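PDB 2CYB: tyrosine--tRNA ligase from Archaeoglobus fulgidus, which probably attaches tyrosine to its cognate tRNA, first activating the amino acid with ATP and then passing it to the acceptor end. Local coordinates for residues 39-53 with 89-102. Residues are numbered along the deposited sequence; the frame is centred on the assembly and turned at random.
Sequences YEPSGEIHLGHMMTV and VADYNKKVFIALGL
The HIGH-region loop of this class I synthetase, a signature that in this class generally helps bind ATP, leads from strand 34-39 into helix 47-61 and is held against helix 83-99 by the side-chain amide of Asn93, which grips the backbone of Ser42 twice. Asn93 OD1 accepts from Ser42 N at 2.9 Å, on a lone pair in the carbonyl plane, while Asn93 ND2 gives a nearly straight bond to Ser42 O at 2.9 Å (171°). With CG beside its own backbone N (chi1 -77°), the amide lies where both bonds can form, and together they fix its rotation. Beside it, Ile45 CD1 comes to 3.4 Å from Asn93 ND2, and the CG1 and CG2 branches of Ile45 rest on Val96 CG1. Replacing Asn93 by an alanine removes the amide and would probably leave Ser42 N and O without these mates, the loop less firmly pinned to the helix. Pro41 sets the CB-CG edge of its ring against Ala90, CG being 3.8 Å from Ala90 CB. Farther along, Phe97 drives its ring tip over one face of Tyr39, CZ standing 3.5 Å above the ring centre with the planes inclined at 32°. Val53 CG2 touches Phe97 CE1 at 3.5 Å, and its other methyl, CG1, meets Leu102 CD1; Met50 CG packs on Leu100 CD1. At the far end of the Tyr39 ring, OH and Thr52 OG1 share a hydrogen bond of 2.7 Å, tying the strand end to helix 47-61. Strand 65-70 adjoins this core, Val68 touching Tyr39 and Leu102, and Leu70 touching Asn93, while helix 297-319 packs against Leu100 through Ala315.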
loop_
_atom_site.group_PDB
_atom_site.type_symbol
_atom_site.label_atom_id
_atom_site.label_comp_id
_atom_site.label_asym_id
_atom_site.label_seq_id
_atom_site.Cartn_x
_atom_site.Cartn_y
_atom_site.Cartn_z
ATOM N N TYR A 39 -8.806 17.397 -2.945
ATOM C CA TYR A 39 -9.817 16.942 -3.892
ATOM C C TYR A 39 -9.250 15.999 -4.944
ATOM O O TYR A 39 -8.215 16.288 -5.544
ATOM C CB TYR A 39 -10.431 18.120 -4.653
ATOM C CG TYR A 39 -11.091 19.184 -3.810
ATOM C CD1 TYR A 39 -10.385 20.328 -3.419
ATOM C CD2 TYR A 39 -12.435 19.080 -3.445
ATOM C CE1 TYR A 39 -11.002 21.344 -2.692
ATOM C CE2 TYR A 39 -13.063 20.097 -2.711
ATOM C CZ TYR A 39 -12.336 21.225 -2.344
ATOM O OH TYR A 39 -12.936 22.240 -1.630
ATOM N N GLU A 40 -9.926 14.878 -5.178
ATOM C CA GLU A 40 -9.493 13.975 -6.247
ATOM C C GLU A 40 -9.980 14.724 -7.489
ATOM O O GLU A 40 -11.151 15.076 -7.575
ATOM C CB GLU A 40 -10.224 12.634 -6.183
ATOM C CG GLU A 40 -9.963 11.799 -4.958
ATOM C CD GLU A 40 -10.656 10.449 -5.038
ATOM O OE1 GLU A 40 -10.854 9.817 -3.983
ATOM O OE2 GLU A 40 -10.998 10.018 -6.160
ATOM N N PRO A 41 -9.097 14.992 -8.461
ATOM C CA PRO A 41 -9.573 15.713 -9.650
ATOM C C PRO A 41 -10.832 15.063 -10.235
ATOM O O PRO A 41 -10.858 13.858 -10.485
ATOM C CB PRO A 41 -8.372 15.642 -10.593
ATOM C CG PRO A 41 -7.219 15.686 -9.634
ATOM C CD PRO A 41 -7.652 14.724 -8.550
ATOM N N SER A 42 -11.876 15.865 -10.430
ATOM C CA SER A 42 -13.144 15.371 -10.963
ATOM C C SER A 42 -13.594 16.162 -12.181
ATOM O O SER A 42 -13.557 17.392 -12.185
ATOM C CB SER A 42 -14.231 15.443 -9.887
ATOM O OG SER A 42 -15.502 15.105 -10.419
ATOM N N GLY A 43 -14.018 15.448 -13.218
ATOM C CA GLY A 43 -14.475 16.112 -14.425
ATOM C C GLY A 43 -15.645 17.035 -14.135
ATOM O O GLY A 43 -15.864 18.021 -14.839
ATOM N N GLU A 44 -16.400 16.717 -13.090
ATOM C CA GLU A 44 -17.547 17.531 -12.725
ATOM C C GLU A 44 -17.432 18.126 -11.341
ATOM O O GLU A 44 -17.394 17.404 -10.349
ATOM C CB GLU A 44 -18.836 16.715 -12.781
ATOM C CG GLU A 44 -19.193 16.171 -14.144
ATOM C CD GLU A 44 -20.689 15.988 -14.302
ATOM O OE1 GLU A 44 -21.390 17.009 -14.464
ATOM O OE2 GLU A 44 -21.163 14.832 -14.252
ATOM N N ILE A 45 -17.377 19.450 -11.278
ATOM C CA ILE A 45 -17.325 20.148 -10.001
ATOM C C ILE A 45 -18.793 20.456 -9.702
ATOM O O ILE A 45 -19.488 21.017 -10.546
ATOM C CB ILE A 45 -16.527 21.466 -10.119
ATOM C CG1 ILE A 45 -15.084 21.174 -10.545
ATOM C CG2 ILE A 45 -16.543 22.205 -8.798
ATOM C CD1 ILE A 45 -14.334 20.251 -9.600
ATOM N N HIS A 46 -19.273 20.078 -8.520
ATOM C CA HIS A 46 -20.671 20.311 -8.169
ATOM C C HIS A 46 -20.860 21.001 -6.818
ATOM O O HIS A 46 -19.896 21.434 -6.188
ATOM C CB HIS A 46 -21.440 18.987 -8.191
ATOM C CG HIS A 46 -20.824 17.912 -7.355
ATOM N ND1 HIS A 46 -20.755 17.983 -5.979
ATOM C CD2 HIS A 46 -20.247 16.736 -7.697
ATOM C CE1 HIS A 46 -20.167 16.899 -5.511
ATOM N NE2 HIS A 46 -19.848 16.124 -6.534
ATOM N N LEU A 47 -22.112 21.109 -6.380
ATOM C CA LEU A 47 -22.411 21.767 -5.115
ATOM C C LEU A 47 -21.659 21.152 -3.948
ATOM O O LEU A 47 -21.327 21.849 -2.989
ATOM C CB LEU A 47 -23.918 21.741 -4.835
ATOM C CG LEU A 47 -24.750 22.636 -5.760
ATOM C CD1 LEU A 47 -26.224 22.553 -5.381
ATOM C CD2 LEU A 47 -24.258 24.067 -5.655
ATOM N N GLY A 48 -21.390 19.852 -4.030
ATOM C CA GLY A 48 -20.661 19.184 -2.966
ATOM C C GLY A 48 -19.291 19.811 -2.782
ATOM O O GLY A 48 -18.853 20.036 -1.654
ATOM N N HIS A 49 -18.611 20.088 -3.893
ATOM C CA HIS A 49 -17.292 20.714 -3.850
ATOM C C HIS A 49 -17.429 22.115 -3.283
ATOM O O HIS A 49 -16.613 22.552 -2.470
ATOM C CB HIS A 49 -16.699 20.829 -5.254
ATOM C CG HIS A 49 -16.398 19.514 -5.894
ATOM N ND1 HIS A 49 -15.206 18.846 -5.703
ATOM C CD2 HIS A 49 -17.143 18.729 -6.705
ATOM C CE1 HIS A 49 -15.234 17.707 -6.371
ATOM N NE2 HIS A 49 -16.398 17.612 -6.987
ATOM N N MET A 50 -18.462 22.822 -3.736
ATOM C CA MET A 50 -18.710 24.190 -3.293
ATOM C C MET A 50 -18.954 24.265 -1.788
ATOM O O MET A 50 -18.791 25.318 -1.178
ATOM C CB MET A 50 -19.888 24.783 -4.073
ATOM C CG MET A 50 -19.597 24.931 -5.562
ATOM S SD MET A 50 -20.961 25.555 -6.562
ATOM C CE MET A 50 -21.436 24.092 -7.445
ATOM N N MET A 51 -19.327 23.139 -1.195
ATOM C CA MET A 51 -19.567 23.062 0.243
ATOM C C MET A 51 -18.254 23.339 0.987
ATOM O O MET A 51 -18.191 24.199 1.877
ATOM C CB MET A 51 -20.068 21.662 0.602
ATOM C CG MET A 51 -20.223 21.398 2.087
ATOM S SD MET A 51 -21.570 22.344 2.802
ATOM C CE MET A 51 -22.814 21.993 1.660
ATOM N N THR A 52 -17.208 22.608 0.613
ATOM C CA THR A 52 -15.905 22.762 1.244
ATOM C C THR A 52 -15.168 23.982 0.719
ATOM O O THR A 52 -14.341 24.563 1.421
ATOM C CB THR A 52 -15.028 21.491 1.064
ATOM O OG1 THR A 52 -14.980 21.116 -0.319
ATOM C CG2 THR A 52 -15.592 20.337 1.889
ATOM N N VAL A 53 -15.466 24.381 -0.511
ATOM C CA VAL A 53 -14.823 25.563 -1.069
ATOM C C VAL A 53 -15.273 26.784 -0.272
ATOM O O VAL A 53 -14.458 27.640 0.090
ATOM C CB VAL A 53 -15.186 25.752 -2.554
ATOM C CG1 VAL A 53 -14.857 27.169 -2.999
ATOM C CG2 VAL A 53 -14.410 24.749 -3.403
ATOM N N VAL A 89 -7.814 16.835 -15.830
ATOM C CA VAL A 89 -8.925 17.229 -14.977
ATOM C C VAL A 89 -8.411 18.124 -13.854
ATOM O O VAL A 89 -9.094 19.054 -13.420
ATOM C CB VAL A 89 -9.624 15.998 -14.354
ATOM C CG1 VAL A 89 -10.749 16.449 -13.440
ATOM C CG2 VAL A 89 -10.166 15.098 -15.450
ATOM N N ALA A 90 -7.203 17.841 -13.382
ATOM C CA ALA A 90 -6.604 18.625 -12.309
ATOM C C ALA A 90 -6.437 20.091 -12.712
ATOM O O ALA A 90 -6.712 20.995 -11.920
ATOM C CB ALA A 90 -5.257 18.033 -11.918
ATOM N N ASP A 91 -5.987 20.328 -13.939
ATOM C CA ASP A 91 -5.798 21.698 -14.417
ATOM C C ASP A 91 -7.151 22.384 -14.536
ATOM O O ASP A 91 -7.302 23.549 -14.171
ATOM C CB ASP A 91 -5.100 21.709 -15.777
ATOM C CG ASP A 91 -3.691 21.168 -15.710
ATOM O OD1 ASP A 91 -2.908 21.659 -14.868
ATOM O OD2 ASP A 91 -3.367 20.256 -16.500
ATOM N N TYR A 92 -8.131 21.649 -15.048
ATOM C CA TYR A 92 -9.478 22.174 -15.193
ATOM C C TYR A 92 -10.037 22.540 -13.827
ATOM O O TYR A 92 -10.641 23.601 -13.658
ATOM C CB TYR A 92 -10.384 21.135 -15.849
ATOM C CG TYR A 92 -11.847 21.493 -15.766
ATOM C CD1 TYR A 92 -12.329 22.674 -16.331
ATOM C CD2 TYR A 92 -12.746 20.666 -15.095
ATOM C CE1 TYR A 92 -13.672 23.023 -16.229
ATOM C CE2 TYR A 92 -14.092 21.004 -14.986
ATOM C CZ TYR A 92 -14.547 22.183 -15.553
ATOM O OH TYR A 92 -15.874 22.523 -15.445
ATOM N N ASN A 93 -9.845 21.654 -12.856
ATOM C CA ASN A 93 -10.329 21.897 -11.500
ATOM C C ASN A 93 -9.724 23.151 -10.884
ATOM O O ASN A 93 -10.416 23.901 -10.197
ATOM C CB ASN A 93 -10.029 20.696 -10.596
ATOM C CG ASN A 93 -10.976 19.532 -10.828
ATOM O OD1 ASN A 93 -10.943 18.545 -10.092
ATOM N ND2 ASN A 93 -11.825 19.638 -11.850
ATOM N N LYS A 94 -8.432 23.382 -11.111
ATOM C CA LYS A 94 -7.787 24.566 -10.558
ATOM C C LYS A 94 -8.470 25.818 -11.096
ATOM O O LYS A 94 -8.717 26.766 -10.352
ATOM C CB LYS A 94 -6.296 24.583 -10.906
ATOM C CG LYS A 94 -5.503 25.727 -10.270
ATOM C CD LYS A 94 -4.029 25.337 -10.162
ATOM C CE LYS A 94 -3.110 26.184 -11.029
ATOM N NZ LYS A 94 -2.794 27.495 -10.404
ATOM N N LYS A 95 -8.784 25.810 -12.388
ATOM C CA LYS A 95 -9.450 26.949 -13.015
ATOM C C LYS A 95 -10.803 27.217 -12.363
ATOM O O LYS A 95 -11.150 28.364 -12.069
ATOM C CB LYS A 95 -9.658 26.690 -14.508
ATOM C CG LYS A 95 -8.375 26.575 -15.304
ATOM C CD LYS A 95 -8.677 26.378 -16.779
ATOM C CE LYS A 95 -7.403 26.356 -17.605
ATOM N NZ LYS A 95 -7.693 26.233 -19.062
ATOM N N VAL A 96 -11.566 26.154 -12.134
ATOM C CA VAL A 96 -12.880 26.292 -11.524
ATOM C C VAL A 96 -12.790 26.832 -10.108
ATOM O O VAL A 96 -13.492 27.781 -9.761
ATOM C CB VAL A 96 -13.631 24.943 -11.504
ATOM C CG1 VAL A 96 -14.986 25.107 -10.822
ATOM C CG2 VAL A 96 -13.811 24.436 -12.922
ATOM N N PHE A 97 -11.934 26.230 -9.286
ATOM C CA PHE A 97 -11.787 26.684 -7.910
ATOM C C PHE A 97 -11.433 28.166 -7.852
ATOM O O PHE A 97 -11.901 28.889 -6.971
ATOM C CB PHE A 97 -10.732 25.850 -7.171
ATOM C CG PHE A 97 -11.182 24.443 -6.860
ATOM C CD1 PHE A 97 -12.403 24.214 -6.232
ATOM C CD2 PHE A 97 -10.380 23.352 -7.184
ATOM C CE1 PHE A 97 -12.824 22.914 -5.930
ATOM C CE2 PHE A 97 -10.792 22.051 -6.886
ATOM C CZ PHE A 97 -12.018 21.834 -6.257
ATOM N N ILE A 98 -10.608 28.616 -8.794
ATOM C CA ILE A 98 -10.231 30.023 -8.853
ATOM C C ILE A 98 -11.482 30.824 -9.202
ATOM O O ILE A 98 -11.830 31.795 -8.524
ATOM C CB ILE A 98 -9.161 30.274 -9.940
ATOM C CG1 ILE A 98 -7.865 29.552 -9.567
ATOM C CG2 ILE A 98 -8.909 31.776 -10.092
ATOM C CD1 ILE A 98 -6.782 29.653 -10.614
ATOM N N ALA A 99 -12.161 30.388 -10.258
ATOM C CA ALA A 99 -13.376 31.038 -10.730
ATOM C C ALA A 99 -14.471 31.090 -9.666
ATOM O O ALA A 99 -15.322 31.973 -9.699
ATOM C CB ALA A 99 -13.888 30.327 -11.973
ATOM N N LEU A 100 -14.453 30.148 -8.727
ATOM C CA LEU A 100 -15.451 30.116 -7.662
ATOM C C LEU A 100 -15.104 31.073 -6.527
ATOM O O LEU A 100 -15.891 31.261 -5.596
ATOM C CB LEU A 100 -15.596 28.702 -7.102
ATOM C CG LEU A 100 -16.276 27.663 -7.993
ATOM C CD1 LEU A 100 -16.256 26.315 -7.287
ATOM C CD2 LEU A 100 -17.709 28.088 -8.295
ATOM N N GLY A 101 -13.920 31.671 -6.599
ATOM C CA GLY A 101 -13.517 32.601 -5.565
ATOM C C GLY A 101 -12.181 32.292 -4.920
ATOM O O GLY A 101 -11.622 33.138 -4.223
ATOM N N LEU A 102 -11.665 31.086 -5.131
ATOM C CA LEU A 102 -10.378 30.729 -4.549
ATOM C C LEU A 102 -9.227 31.151 -5.458
ATOM O O LEU A 102 -8.459 30.311 -5.937
ATOM C CB LEU A 102 -10.308 29.221 -4.275
ATOM C CG LEU A 102 -11.088 28.723 -3.056
ATOM C CD1 LEU A 102 -10.984 27.208 -2.955
ATOM C CD2 LEU A 102 -10.537 29.377 -1.796
#